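PDB 4Q05: esterase E25 from Uncultured bacterium, which probably hydrolyses carboxylic esters, as a dimeric member of the bacterial hormone-sensitive lipase family with an alpha/beta hydrolase fold. Local coordinates for residues S59-P64 and I252-V257; I68-V73 and T258-L263; G109-V114 and F185-H190; A140-G145 and R170-H175. One frame throughout, in Å; residues are numbered along the deposited sequence.

Contact 1. Residues S59-P64 and I252-V257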
loop_
_atom_site.group_PDB
_atom_site.type_symbol
_atom_site.label_atom_id
_atom_site.label_comp_id
_atom_site.label_asym_id
_atom_site.label_seq_id
_atom_site.Cartn_x
_atom_site.Cartn_y
_atom_site.Cartn_z
ATOM N N SER A 59 17.131 -12.874 2.329
ATOM C CA SER A 59 18.405 -13.024 3.025
ATOM C C SER A 59 19.451 -13.731 2.158
ATOM O O SER A 59 20.643 -13.468 2.277
ATOM C CB SER A 59 18.203 -13.776 4.340
ATOM O OG SER A 59 19.409 -13.830 5.071
ATOM N N LYS A 60 18.998 -14.618 1.278
ATOM C CA LYS A 60 19.899 -15.322 0.361
ATOM C C LYS A 60 20.114 -14.574 -0.956
ATOM O O LYS A 60 20.887 -15.015 -1.813
ATOM C CB LYS A 60 19.371 -16.729 0.076
ATOM C CG LYS A 60 19.245 -17.597 1.323
ATOM C CD LYS A 60 20.537 -17.591 2.141
ATOM C CE LYS A 60 20.409 -18.436 3.413
ATOM N NZ LYS A 60 21.701 -18.555 4.166
ATOM N N THR A 61 19.426 -13.448 -1.126
ATOM C CA THR A 61 19.587 -12.655 -2.336
ATOM C C THR A 61 20.768 -11.719 -2.135
ATOM O O THR A 61 20.861 -11.055 -1.105
ATOM C CB THR A 61 18.298 -11.847 -2.656
ATOM O OG1 THR A 61 17.215 -12.750 -2.920
ATOM C CG2 THR A 61 18.504 -10.951 -3.868
ATOM N N PRO A 62 21.694 -11.673 -3.104
ATOM C CA PRO A 62 22.799 -10.721 -2.947
ATOM C C PRO A 62 22.300 -9.307 -3.171
ATOM O O PRO A 62 21.316 -9.126 -3.893
ATOM C CB PRO A 62 23.757 -11.097 -4.085
ATOM C CG PRO A 62 23.335 -12.459 -4.532
ATOM C CD PRO A 62 21.857 -12.517 -4.295
ATOM N N THR A 63 22.969 -8.327 -2.573
ATOM C CA THR A 63 22.688 -6.928 -2.852
ATOM C C THR A 63 22.471 -6.747 -4.348
ATOM O O THR A 63 23.324 -7.122 -5.150
ATOM C CB THR A 63 23.852 -6.030 -2.410
ATOM O OG1 THR A 63 24.096 -6.212 -1.007
ATOM C CG2 THR A 63 23.531 -4.572 -2.688
ATOM N N PRO A 64 21.317 -6.192 -4.736
ATOM C CA PRO A 64 21.090 -5.994 -6.174
ATOM C C PRO A 64 22.212 -5.155 -6.780
ATOM O O PRO A 64 22.755 -4.279 -6.105
ATOM C CB PRO A 64 19.754 -5.248 -6.224
ATOM C CG PRO A 64 19.039 -5.674 -4.941
ATOM C CD PRO A 64 20.159 -5.786 -3.918
ATOM N N ILE A 252 16.963 -1.536 -4.790
ATOM C CA ILE A 252 16.289 -2.268 -3.717
ATOM C C ILE A 252 15.333 -3.336 -4.250
ATOM O O ILE A 252 15.034 -4.314 -3.572
ATOM C CB ILE A 252 15.570 -1.292 -2.747
ATOM C CG1 ILE A 252 16.619 -0.511 -1.950
ATOM C CG2 ILE A 252 14.627 -2.042 -1.802
ATOM C CD1 ILE A 252 16.067 0.639 -1.133
ATOM N N ASP A 253 14.870 -3.154 -5.483
ATOM C CA ASP A 253 14.048 -4.163 -6.120
ATOM C C ASP A 253 15.004 -5.183 -6.752
ATOM O O ASP A 253 15.688 -4.873 -7.713
ATOM C CB ASP A 253 13.159 -3.507 -7.182
ATOM C CG ASP A 253 12.228 -4.491 -7.856
ATOM O OD1 ASP A 253 12.709 -5.522 -8.388
ATOM O OD2 ASP A 253 11.009 -4.230 -7.842
ATOM N N ARG A 254 15.046 -6.393 -6.213
ATOM C CA ARG A 254 16.047 -7.377 -6.639
ATOM C C ARG A 254 15.800 -7.880 -8.055
ATOM O O ARG A 254 16.669 -8.517 -8.651
ATOM C CB ARG A 254 16.074 -8.562 -5.679
ATOM C CG ARG A 254 14.836 -9.437 -5.783
ATOM C CD ARG A 254 14.632 -10.313 -4.563
ATOM N NE ARG A 254 13.524 -11.217 -4.830
ATOM C CZ ARG A 254 13.632 -12.536 -4.945
ATOM N NH1 ARG A 254 14.807 -13.125 -4.760
ATOM N NH2 ARG A 254 12.556 -13.261 -5.229
ATOM N N ASN A 255 14.618 -7.593 -8.594
ATOM C CA ASN A 255 14.260 -8.094 -9.905
ATOM C C ASN A 255 14.435 -7.078 -11.025
ATOM O O ASN A 255 15.145 -7.348 -11.991
ATOM C CB ASN A 255 12.850 -8.686 -9.894
ATOM C CG ASN A 255 12.685 -9.738 -8.814
ATOM O OD1 ASN A 255 11.731 -9.713 -8.032
ATOM N ND2 ASN A 255 13.641 -10.652 -8.741
ATOM N N LEU A 256 13.789 -5.921 -10.906
ATOM C CA LEU A 256 13.967 -4.857 -11.882
ATOM C C LEU A 256 15.254 -4.073 -11.618
ATOM O O LEU A 256 15.894 -3.571 -12.554
ATOM C CB LEU A 256 12.764 -3.914 -11.878
ATOM C CG LEU A 256 11.438 -4.512 -12.349
ATOM C CD1 LEU A 256 10.315 -3.473 -12.288
ATOM C CD2 LEU A 256 11.601 -5.055 -13.766
ATOM N N VAL A 257 15.627 -3.997 -10.343
ATOM C CA VAL A 257 16.811 -3.266 -9.876
ATOM C C VAL A 257 16.777 -1.756 -10.120
ATOM O O VAL A 257 16.911 -0.972 -9.184
ATOM C CB VAL A 257 18.140 -3.828 -10.454
ATOM C CG1 VAL A 257 19.309 -3.148 -9.791
ATOM C CG2 VAL A 257 18.244 -5.334 -10.250
#

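Contact 2. Residues I68-V73 and T258-L263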
loop_
_atom_site.group_PDB
_atom_site.type_symbol
_atom_site.label_atom_id
_atom_site.label_comp_id
_atom_site.label_asym_id
_atom_site.label_seq_id
_atom_site.Cartn_x
_atom_site.Cartn_y
_atom_site.Cartn_z
ATOM N N ILE A 68 24.471 -4.146 -14.093
ATOM C CA ILE A 68 24.018 -5.095 -15.104
ATOM C C ILE A 68 22.909 -4.503 -15.974
ATOM O O ILE A 68 23.047 -4.397 -17.199
ATOM C CB ILE A 68 23.475 -6.379 -14.464
ATOM C CG1 ILE A 68 24.538 -7.002 -13.551
ATOM C CG2 ILE A 68 22.994 -7.353 -15.552
ATOM C CD1 ILE A 68 24.030 -8.138 -12.682
ATOM N N ASN A 69 21.801 -4.123 -15.340
ATOM C CA ASN A 69 20.681 -3.554 -16.085
ATOM C C ASN A 69 21.025 -2.206 -16.700
ATOM O O ASN A 69 20.463 -1.824 -17.724
ATOM C CB ASN A 69 19.407 -3.495 -15.233
ATOM C CG ASN A 69 18.662 -4.817 -15.236
ATOM O OD1 ASN A 69 19.080 -5.769 -15.901
ATOM N ND2 ASN A 69 17.562 -4.886 -14.501
ATOM N N LEU A 70 21.972 -1.509 -16.077
ATOM C CA LEU A 70 22.478 -0.241 -16.592
ATOM C C LEU A 70 23.262 -0.442 -17.883
ATOM O O LEU A 70 23.318 0.450 -18.728
ATOM C CB LEU A 70 23.388 0.424 -15.562
ATOM C CG LEU A 70 22.989 1.816 -15.086
ATOM C CD1 LEU A 70 21.740 1.730 -14.224
ATOM C CD2 LEU A 70 24.139 2.467 -14.314
ATOM N N ASN A 71 23.874 -1.614 -18.023
ATOM C CA ASN A 71 24.712 -1.903 -19.177
ATOM C C ASN A 71 24.020 -2.749 -20.241
ATOM O O ASN A 71 24.550 -2.925 -21.341
ATOM C CB ASN A 71 26.018 -2.567 -18.742
ATOM C CG ASN A 71 26.924 -1.619 -17.974
ATOM O OD1 ASN A 71 26.776 -0.391 -18.044
ATOM N ND2 ASN A 71 27.875 -2.186 -17.240
ATOM N N LEU A 72 22.833 -3.264 -19.919
ATOM C CA LEU A 72 22.069 -4.057 -20.875
ATOM C C LEU A 72 21.165 -3.129 -21.680
ATOM O O LEU A 72 19.998 -2.907 -21.340
ATOM C CB LEU A 72 21.254 -5.139 -20.167
ATOM C CG LEU A 72 20.632 -6.182 -21.093
ATOM C CD1 LEU A 72 21.679 -6.756 -22.044
ATOM C CD2 LEU A 72 19.982 -7.286 -20.272
ATOM N N VAL A 73 21.720 -2.567 -22.745
ATOM C CA VAL A 73 20.982 -1.599 -23.530
ATOM C C VAL A 73 21.078 -1.976 -24.999
ATOM O O VAL A 73 21.885 -1.424 -25.732
ATOM C CB VAL A 73 21.499 -0.167 -23.279
ATOM C CG1 VAL A 73 20.677 0.844 -24.065
ATOM C CG2 VAL A 73 21.452 0.151 -21.782
ATOM N N THR A 258 16.637 -1.350 -11.376
ATOM C CA THR A 258 16.652 0.060 -11.726
ATOM C C THR A 258 15.871 0.300 -13.012
ATOM O O THR A 258 15.752 -0.587 -13.855
ATOM C CB THR A 258 18.102 0.590 -11.883
ATOM O OG1 THR A 258 18.081 1.992 -12.152
ATOM C CG2 THR A 258 18.822 -0.119 -13.025
ATOM N N TYR A 259 15.328 1.503 -13.144
ATOM C CA TYR A 259 14.644 1.911 -14.352
ATOM C C TYR A 259 15.662 2.137 -15.464
ATOM O O TYR A 259 15.390 1.848 -16.628
ATOM C CB TYR A 259 13.900 3.207 -14.081
ATOM C CG TYR A 259 13.172 3.788 -15.268
ATOM C CD1 TYR A 259 11.850 3.453 -15.519
ATOM C CD2 TYR A 259 13.794 4.696 -16.116
ATOM C CE1 TYR A 259 11.165 3.995 -16.599
ATOM C CE2 TYR A 259 13.123 5.244 -17.199
ATOM C CZ TYR A 259 11.809 4.885 -17.436
ATOM O OH TYR A 259 11.123 5.422 -18.502
ATOM N N ASP A 260 16.834 2.650 -15.094
ATOM C CA ASP A 260 17.840 3.074 -16.068
ATOM C C ASP A 260 18.439 1.886 -16.791
ATOM O O ASP A 260 18.598 0.823 -16.210
ATOM C CB ASP A 260 18.976 3.849 -15.398
ATOM C CG ASP A 260 18.482 5.022 -14.563
ATOM O OD1 ASP A 260 17.446 5.640 -14.914
ATOM O OD2 ASP A 260 19.148 5.324 -13.553
ATOM N N GLY A 261 18.793 2.089 -18.055
ATOM C CA GLY A 261 19.365 1.028 -18.858
ATOM C C GLY A 261 18.279 0.200 -19.520
ATOM O O GLY A 261 17.490 0.706 -20.326
ATOM N N PHE A 262 18.238 -1.080 -19.170
ATOM C CA PHE A 262 17.351 -2.021 -19.836
ATOM C C PHE A 262 15.877 -1.634 -19.802
ATOM O O PHE A 262 15.202 -1.614 -20.840
ATOM C CB PHE A 262 17.520 -3.431 -19.277
ATOM C CG PHE A 262 16.626 -4.424 -19.937
ATOM C CD1 PHE A 262 16.944 -4.935 -21.182
ATOM C CD2 PHE A 262 15.436 -4.804 -19.346
ATOM C CE1 PHE A 262 16.106 -5.836 -21.816
ATOM C CE2 PHE A 262 14.592 -5.703 -19.977
ATOM C CZ PHE A 262 14.934 -6.220 -21.221
ATOM N N LEU A 263 15.365 -1.336 -18.613
ATOM C CA LEU A 263 13.932 -1.111 -18.484
ATOM C C LEU A 263 13.523 0.072 -19.339
ATOM O O LEU A 263 12.567 -0.013 -20.092
ATOM C CB LEU A 263 13.534 -0.889 -17.025
ATOM C CG LEU A 263 12.043 -0.661 -16.797
ATOM C CD1 LEU A 263 11.225 -1.778 -17.464
ATOM C CD2 LEU A 263 11.712 -0.547 -15.297
#

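Contact 3. Residues G109-V114 and F185-H190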
loop_
_atom_site.group_PDB
_atom_site.type_symbol
_atom_site.label_atom_id
_atom_site.label_comp_id
_atom_site.label_asym_id
_atom_site.label_seq_id
_atom_site.Cartn_x
_atom_site.Cartn_y
_atom_site.Cartn_z
ATOM N N GLY A 109 -2.434 -23.370 -27.421
ATOM C CA GLY A 109 -3.473 -23.365 -28.426
ATOM C C GLY A 109 -3.449 -22.052 -29.173
ATOM O O GLY A 109 -2.592 -21.204 -28.937
ATOM N N VAL A 110 -4.388 -21.882 -30.088
ATOM C CA VAL A 110 -4.471 -20.640 -30.842
ATOM C C VAL A 110 -5.920 -20.190 -30.887
ATOM O O VAL A 110 -6.830 -20.993 -31.104
ATOM C CB VAL A 110 -3.915 -20.798 -32.280
ATOM C CG1 VAL A 110 -3.972 -19.467 -33.008
ATOM C CG2 VAL A 110 -2.488 -21.296 -32.238
ATOM N N ILE A 111 -6.132 -18.908 -30.647
ATOM C CA ILE A 111 -7.462 -18.336 -30.714
ATOM C C ILE A 111 -7.401 -17.199 -31.706
ATOM O O ILE A 111 -6.694 -16.213 -31.482
ATOM C CB ILE A 111 -7.913 -17.816 -29.344
ATOM C CG1 ILE A 111 -8.154 -18.996 -28.400
ATOM C CG2 ILE A 111 -9.188 -16.961 -29.477
ATOM C CD1 ILE A 111 -8.702 -18.593 -27.063
ATOM N N GLU A 112 -8.095 -17.357 -32.829
ATOM C CA GLU A 112 -8.096 -16.332 -33.864
ATOM C C GLU A 112 -6.680 -15.895 -34.196
ATOM O O GLU A 112 -6.392 -14.706 -34.301
ATOM C CB GLU A 112 -8.936 -15.135 -33.416
ATOM C CG GLU A 112 -10.391 -15.513 -33.211
ATOM C CD GLU A 112 -11.028 -15.959 -34.518
ATOM O OE1 GLU A 112 -10.837 -15.238 -35.518
ATOM O OE2 GLU A 112 -11.691 -17.023 -34.551
ATOM N N GLY A 113 -5.788 -16.868 -34.339
ATOM C CA GLY A 113 -4.427 -16.582 -34.745
ATOM C C GLY A 113 -3.527 -16.168 -33.592
ATOM O O GLY A 113 -2.326 -16.005 -33.781
ATOM N N VAL A 114 -4.100 -15.984 -32.404
ATOM C CA VAL A 114 -3.310 -15.571 -31.230
ATOM C C VAL A 114 -2.851 -16.779 -30.409
ATOM O O VAL A 114 -3.650 -17.645 -30.047
ATOM C CB VAL A 114 -4.089 -14.603 -30.286
ATOM C CG1 VAL A 114 -3.203 -14.177 -29.093
ATOM C CG2 VAL A 114 -4.588 -13.374 -31.046
ATOM N N PHE A 185 -7.030 -7.868 -27.431
ATOM C CA PHE A 185 -8.385 -7.529 -27.860
ATOM C C PHE A 185 -9.024 -8.665 -28.666
ATOM O O PHE A 185 -10.187 -9.010 -28.461
ATOM C CB PHE A 185 -8.366 -6.239 -28.672
ATOM C CG PHE A 185 -9.714 -5.824 -29.176
ATOM C CD1 PHE A 185 -10.649 -5.283 -28.315
ATOM C CD2 PHE A 185 -10.042 -5.973 -30.512
ATOM C CE1 PHE A 185 -11.895 -4.899 -28.774
ATOM C CE2 PHE A 185 -11.286 -5.589 -30.980
ATOM C CZ PHE A 185 -12.211 -5.047 -30.108
ATOM N N THR A 186 -8.248 -9.253 -29.571
ATOM C CA THR A 186 -8.742 -10.338 -30.421
ATOM C C THR A 186 -9.251 -11.500 -29.591
ATOM O O THR A 186 -10.348 -12.004 -29.813
ATOM C CB THR A 186 -7.631 -10.842 -31.372
ATOM O OG1 THR A 186 -7.343 -9.832 -32.340
ATOM C CG2 THR A 186 -8.057 -12.100 -32.095
ATOM N N VAL A 187 -8.454 -11.923 -28.615
ATOM C CA VAL A 187 -8.859 -13.034 -27.772
ATOM C C VAL A 187 -10.076 -12.660 -26.939
ATOM O O VAL A 187 -11.025 -13.439 -26.812
ATOM C CB VAL A 187 -7.710 -13.493 -26.852
ATOM C CG1 VAL A 187 -8.224 -14.481 -25.811
ATOM C CG2 VAL A 187 -6.612 -14.117 -27.678
ATOM N N TYR A 188 -10.060 -11.460 -26.377
ATOM C CA TYR A 188 -11.198 -11.017 -25.573
ATOM C C TYR A 188 -12.502 -11.003 -26.386
ATOM O O TYR A 188 -13.527 -11.514 -25.934
ATOM C CB TYR A 188 -10.939 -9.634 -24.979
ATOM C CG TYR A 188 -12.006 -9.191 -24.010
ATOM C CD1 TYR A 188 -12.059 -9.719 -22.722
ATOM C CD2 TYR A 188 -12.961 -8.250 -24.379
ATOM C CE1 TYR A 188 -13.035 -9.325 -21.828
ATOM C CE2 TYR A 188 -13.937 -7.844 -23.492
ATOM C CZ TYR A 188 -13.964 -8.383 -22.213
ATOM O OH TYR A 188 -14.932 -7.989 -21.316
ATOM N N GLN A 189 -12.463 -10.415 -27.580
ATOM C CA GLN A 189 -13.658 -10.376 -28.423
ATOM C C GLN A 189 -14.171 -11.772 -28.701
ATOM O O GLN A 189 -15.371 -12.028 -28.631
ATOM C CB GLN A 189 -13.381 -9.657 -29.744
ATOM C CG GLN A 189 -13.426 -8.142 -29.630
ATOM C CD GLN A 189 -14.371 -7.497 -30.645
ATOM O OE1 GLN A 189 -14.162 -7.599 -31.865
ATOM N NE2 GLN A 189 -15.418 -6.831 -30.144
ATOM N N HIS A 190 -13.256 -12.682 -29.018
ATOM C CA HIS A 190 -13.643 -14.060 -29.274
ATOM C C HIS A 190 -14.370 -14.651 -28.081
ATOM O O HIS A 190 -15.394 -15.312 -28.234
ATOM C CB HIS A 190 -12.430 -14.912 -29.625
ATOM C CG HIS A 190 -12.726 -16.378 -29.702
ATOM N ND1 HIS A 190 -13.264 -16.970 -30.823
ATOM C CD2 HIS A 190 -12.559 -17.374 -28.795
ATOM C CE1 HIS A 190 -13.418 -18.265 -30.609
ATOM N NE2 HIS A 190 -12.993 -18.536 -29.386
#

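Contact 4. Residues A140-G145 and R170-H175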
loop_
_atom_site.group_PDB
_atom_site.type_symbol
_atom_site.label_atom_id
_atom_site.label_comp_id
_atom_site.label_asym_id
_atom_site.label_seq_id
_atom_site.Cartn_x
_atom_site.Cartn_y
_atom_site.Cartn_z
ATOM N N ALA A 140 8.902 -6.749 -18.902
ATOM C CA ALA A 140 8.861 -5.431 -19.413
ATOM C C ALA A 140 8.715 -5.420 -20.922
ATOM O O ALA A 140 9.631 -5.085 -21.628
ATOM C CB ALA A 140 10.082 -4.670 -18.998
ATOM N N PHE A 141 7.542 -5.811 -21.367
ATOM C CA PHE A 141 7.073 -5.588 -22.711
ATOM C C PHE A 141 7.682 -6.437 -23.823
ATOM O O PHE A 141 7.158 -6.478 -24.891
ATOM C CB PHE A 141 7.206 -4.114 -23.091
ATOM C CG PHE A 141 6.518 -3.192 -22.136
ATOM C CD1 PHE A 141 5.173 -3.040 -22.187
ATOM C CD2 PHE A 141 7.215 -2.537 -21.158
ATOM C CE1 PHE A 141 4.533 -2.235 -21.296
ATOM C CE2 PHE A 141 6.570 -1.738 -20.261
ATOM C CZ PHE A 141 5.235 -1.587 -20.337
ATOM N N VAL A 142 8.771 -7.109 -23.538
ATOM C CA VAL A 142 9.432 -7.900 -24.548
ATOM C C VAL A 142 9.796 -9.271 -23.998
ATOM O O VAL A 142 10.277 -10.093 -24.716
ATOM C CB VAL A 142 10.714 -7.257 -25.077
ATOM C CG1 VAL A 142 10.427 -5.931 -25.703
ATOM C CG2 VAL A 142 11.700 -7.065 -23.966
ATOM N N LEU A 143 9.563 -9.478 -22.717
ATOM C CA LEU A 143 9.973 -10.690 -22.025
ATOM C C LEU A 143 8.822 -11.670 -21.848
ATOM O O LEU A 143 7.658 -11.313 -21.996
ATOM C CB LEU A 143 10.578 -10.349 -20.659
ATOM C CG LEU A 143 11.812 -9.439 -20.702
ATOM C CD1 LEU A 143 12.307 -9.090 -19.296
ATOM C CD2 LEU A 143 12.938 -10.067 -21.548
ATOM N N ASN A 144 9.171 -12.909 -21.528
ATOM C CA ASN A 144 8.209 -13.952 -21.193
ATOM C C ASN A 144 7.270 -14.361 -22.315
ATOM O O ASN A 144 6.124 -14.713 -22.067
ATOM C CB ASN A 144 7.414 -13.568 -19.943
ATOM C CG ASN A 144 8.316 -13.305 -18.739
ATOM O OD1 ASN A 144 9.278 -14.030 -18.496
ATOM N ND2 ASN A 144 8.015 -12.259 -18.002
ATOM N N GLY A 145 7.769 -14.326 -23.545
ATOM C CA GLY A 145 7.028 -14.832 -24.680
ATOM C C GLY A 145 6.897 -16.339 -24.562
ATOM O O GLY A 145 7.671 -16.993 -23.854
ATOM N N ARG A 170 1.841 -11.047 -29.190
ATOM C CA ARG A 170 3.019 -10.709 -29.977
ATOM C C ARG A 170 3.693 -9.483 -29.380
ATOM O O ARG A 170 3.018 -8.522 -28.995
ATOM C CB ARG A 170 2.624 -10.435 -31.442
ATOM C CG ARG A 170 2.211 -11.669 -32.256
ATOM C CD ARG A 170 1.581 -11.264 -33.608
ATOM N NE ARG A 170 0.394 -10.439 -33.403
ATOM C CZ ARG A 170 0.033 -9.405 -34.163
ATOM N NH1 ARG A 170 0.764 -9.051 -35.213
ATOM N NH2 ARG A 170 -1.072 -8.722 -33.866
ATOM N N MET A 171 5.020 -9.507 -29.322
ATOM C CA MET A 171 5.772 -8.449 -28.669
ATOM C C MET A 171 6.857 -7.869 -29.570
ATOM O O MET A 171 7.318 -8.529 -30.495
ATOM C CB MET A 171 6.442 -9.001 -27.403
ATOM C CG MET A 171 5.492 -9.350 -26.266
ATOM S SD MET A 171 6.426 -9.960 -24.828
ATOM C CE MET A 171 7.038 -11.518 -25.472
ATOM N N PRO A 172 7.292 -6.635 -29.283
ATOM C CA PRO A 172 8.501 -6.129 -29.940
ATOM C C PRO A 172 9.678 -7.020 -29.547
ATOM O O PRO A 172 9.603 -7.696 -28.509
ATOM C CB PRO A 172 8.682 -4.732 -29.330
ATOM C CG PRO A 172 7.374 -4.390 -28.696
ATOM C CD PRO A 172 6.753 -5.695 -28.289
ATOM N N PRO A 173 10.774 -6.997 -30.327
ATOM C CA PRO A 173 11.009 -6.136 -31.494
ATOM C C PRO A 173 10.364 -6.649 -32.781
ATOM O O PRO A 173 10.155 -5.854 -33.693
ATOM C CB PRO A 173 12.533 -6.187 -31.650
ATOM C CG PRO A 173 12.897 -7.541 -31.169
ATOM C CD PRO A 173 11.988 -7.755 -29.968
ATOM N N SER A 174 10.067 -7.944 -32.855
ATOM C CA SER A 174 9.534 -8.540 -34.080
ATOM C C SER A 174 8.150 -8.001 -34.405
ATOM O O SER A 174 7.807 -7.834 -35.571
ATOM C CB SER A 174 9.471 -10.069 -33.964
ATOM O OG SER A 174 10.746 -10.630 -33.680
ATOM N N HIS A 175 7.349 -7.747 -33.370
ATOM C CA HIS A 175 5.985 -7.254 -33.559
ATOM C C HIS A 175 5.753 -6.001 -32.749
ATOM O O HIS A 175 5.336 -6.065 -31.580
ATOM C CB HIS A 175 4.945 -8.323 -33.189
ATOM C CG HIS A 175 5.246 -9.672 -33.763
ATOM N ND1 HIS A 175 4.857 -10.046 -35.033
ATOM C CD2 HIS A 175 5.917 -10.728 -33.247
ATOM C CE1 HIS A 175 5.264 -11.282 -35.267
ATOM N NE2 HIS A 175 5.909 -11.719 -34.199
HETATM O O HOH W 1 10.062 -10.180 -27.578
#

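Contact 1. Residues S59-P64 and I252-V257
R254 meets T61 and P64 where the loop after helix 52-59 packs against an Asx turn begun by D253, in a region consistent with the cap of hormone-sensitive lipase-type alpha/beta hydrolases. The closest polar approach is R254 NH1 to T61 OG1 at 3.1 Å; its N-H...O angle of 133° makes the bond a weak one, and the hydroxyl arrives at the edge of the guanidinium, near its plane. Aliphatic contact backs it up: T61 CG2 sits 3.9 Å from R254 CB, with R254 CD almost as near, and the two side chains cross at about a right angle. P64 takes the other half of the contact, placing its CG 3.8 Å from R254 CA while its CB faces V257 CG1 at 4.2 Å.

The reach of R254 follows from its torsions. CG is tucked between the backbone N and the carbonyl carbon (chi1 71°), and the chain then runs extended to NE, carrying the guanidinium past the threonine to a salt bridge with D334, while T61 OG1 has a stronger partner of its own in the carbonyl of I57. A valine in place of T61 would probably leave I57 O and R254 NH1 without the hydroxyl that links them. W37 of the second subunit bonds to T61 O and packs on P64 and R254, so the dimer interface covers this junction. Behind R254, D253 OD2 accepts from the backbone of L303 and H332, whereas D253 OD1 takes N255 N nearly along its C-O axis and L256 N from 49° out of the carboxylate plane, each at 2.8 Å.

Contact 2. Residues I68-V73 and T258-L263
The F262 ring meets L72 at its edge: L72 O lies in the ring plane, 3.7 Å from F262 CD1. The leucine side chain runs beside the phenylalanine in the same direction, bringing L72 CG to 3.9 Å from F262 CD1. F262 CG is anti to its own backbone nitrogen (chi1 180°), which carries the ring out from the first turn of its helix to where L87 and L143 also touch it.

At the base of the F262 side chain a hydrogen bond links the two backbones. F262 N donates to N69 O over 2.8 Å with an N-H...O angle of 152°, the donor tilted 24° from the carbonyl plane. The same oxygen receives a CA-H...O contact from G261, its CA 3.3 Å away. G261 occupies the N-cap position, and a side chain there would run into N69 O and L70 CA; its backbone angles also call for glycine. V73 CG2 lies 3.7 Å from G261 CA.

Further out, L70 CD1 touches both T258 CG2 and D260 CB, each at 3.7 Å. T258 OG1 accepts from D260 N in an ST turn at 3.3 Å and also bonds to D250, while D260 makes a salt bridge with K241. Replacing T258 by alanine removes both branches, which is likely to open a gap beside L70 CD1 and N69 CB and to leave D250 and D260 N without their hydroxyl partner. N69 ND2 in turn bonds to L256 O. The arrangement is a helix-to-helix junction, the last turn of helix 66-71 meeting the start of helix 262-271, consistent with the cap of this lipase family.

Contact 3. Residues G109-V114 and F185-H190
I111 and V187 meet where strand 109-111 crosses helix 185-190 at 80°, the two segment axes 9.8 Å apart. From I111 to V114 the chain makes a type I' turn, with E112 and G113 at the corners, and the paired backbone bonds between I111 and V114 close it.

Three residues of the helix receive this turn. V187 CG2 lies 3.7 Å from V114 CB, and I111 CG2 joins the apolar patch from 4.2 Å. With chi1 of I111 at -69°, its CG1 lies beside the backbone N and CG2 anti to it, and it is CG2 that approaches the H190 ring obliquely, 3.5 Å from CD2, the two side chains crossing at about a right angle. T186 turns its methyl to the same turn: T186 CG2 is 3.4 Å from E112 CB and 3.8 Å from V114 CG2, while its hydroxyl bonds back to D182 O within the helix. E112, bent at chi2, passes its CG by the imidazole; its OE2 stops 4.0 Å from H190 ND1, with carboxylate and ring planes 22° apart. Any attraction between them would depend on the histidine's charge, and the contact is mainly one of van der Waals surfaces.

Inward, I111 and V187 share L165, and V114 and V187 share I167, both of strand 164-168. This is the outer hairpin of the alpha/beta hydrolase sheet, edge strand 105-111 and neighbour 114-120, packed against helix 179-194, which connects parallel strands 164-168 and 200-205.

Contact 4. Residues A140-G145 and R170-H175
M171 reaches across to the 140-145 loop, and its side chain follows the backbone of that loop atom by atom. CB starts 3.6 Å from F141 O, and CG keeps in touch with the same carbonyl. SD then passes V142 C and comes 3.4 Å from L143 O. There the chain bends (chi3 -68°), turning CE to G145, whose CA is 3.4 Å away; the methyl lies close to where a side chain on G145 would begin, so the fit is tight at this end.

P172 adds to the contact at the first of these oxygens, its CD 3.5 Å from F141 O. V142 answers with CG1, which lies 3.4 Å from P172 O and 4.2 Å from P172 CB. A water joins the two chain segments, donating to V142 O at 2.9 Å and to P172 O at 2.7 Å, and so bridges two carbonyl oxygens, one from each loop. The peptide before P173 is cis, and H175 N bonds back to M171 O, which folds the 170-175 loop into a compact turn.

Around this pair, F141 stacks on Y270, and V142 and P172 both touch L269 of the same helix. N144 ND2 holds G138 O and M171 touches H137; H137 and G138 belong to an HGG sequence that in this family usually forms part of the oxyanion hole. Since direct hydrogen bonds between the two loops are absent, their fit rests on the thioether and proline carbons laid against peptide carbonyls, with the water supplying the hydrogen-bonded bridge.

From the N terminus, the loop after helix 52-59 and the end of helix 66-71 pair in turn with 252-257 and 258-263. Contacts 1 and 2 therefore cross, each closing a loop of some 185 residues, and they touch where N69 ND2 meets L256 O. Inside both loops lies contact 3, which ties the edge hairpin to helix 179-194, its centre 37 Å from that of contact 1 and on the opposite side of the chain's centre. Contact 4 is nested within contact 3, joining the loops that follow strands 132-136 and 164-168. It touches contact 2 through L263 on A140 and F262 on L143, joining the start of helix 262-271 to the loop after strand 132-136.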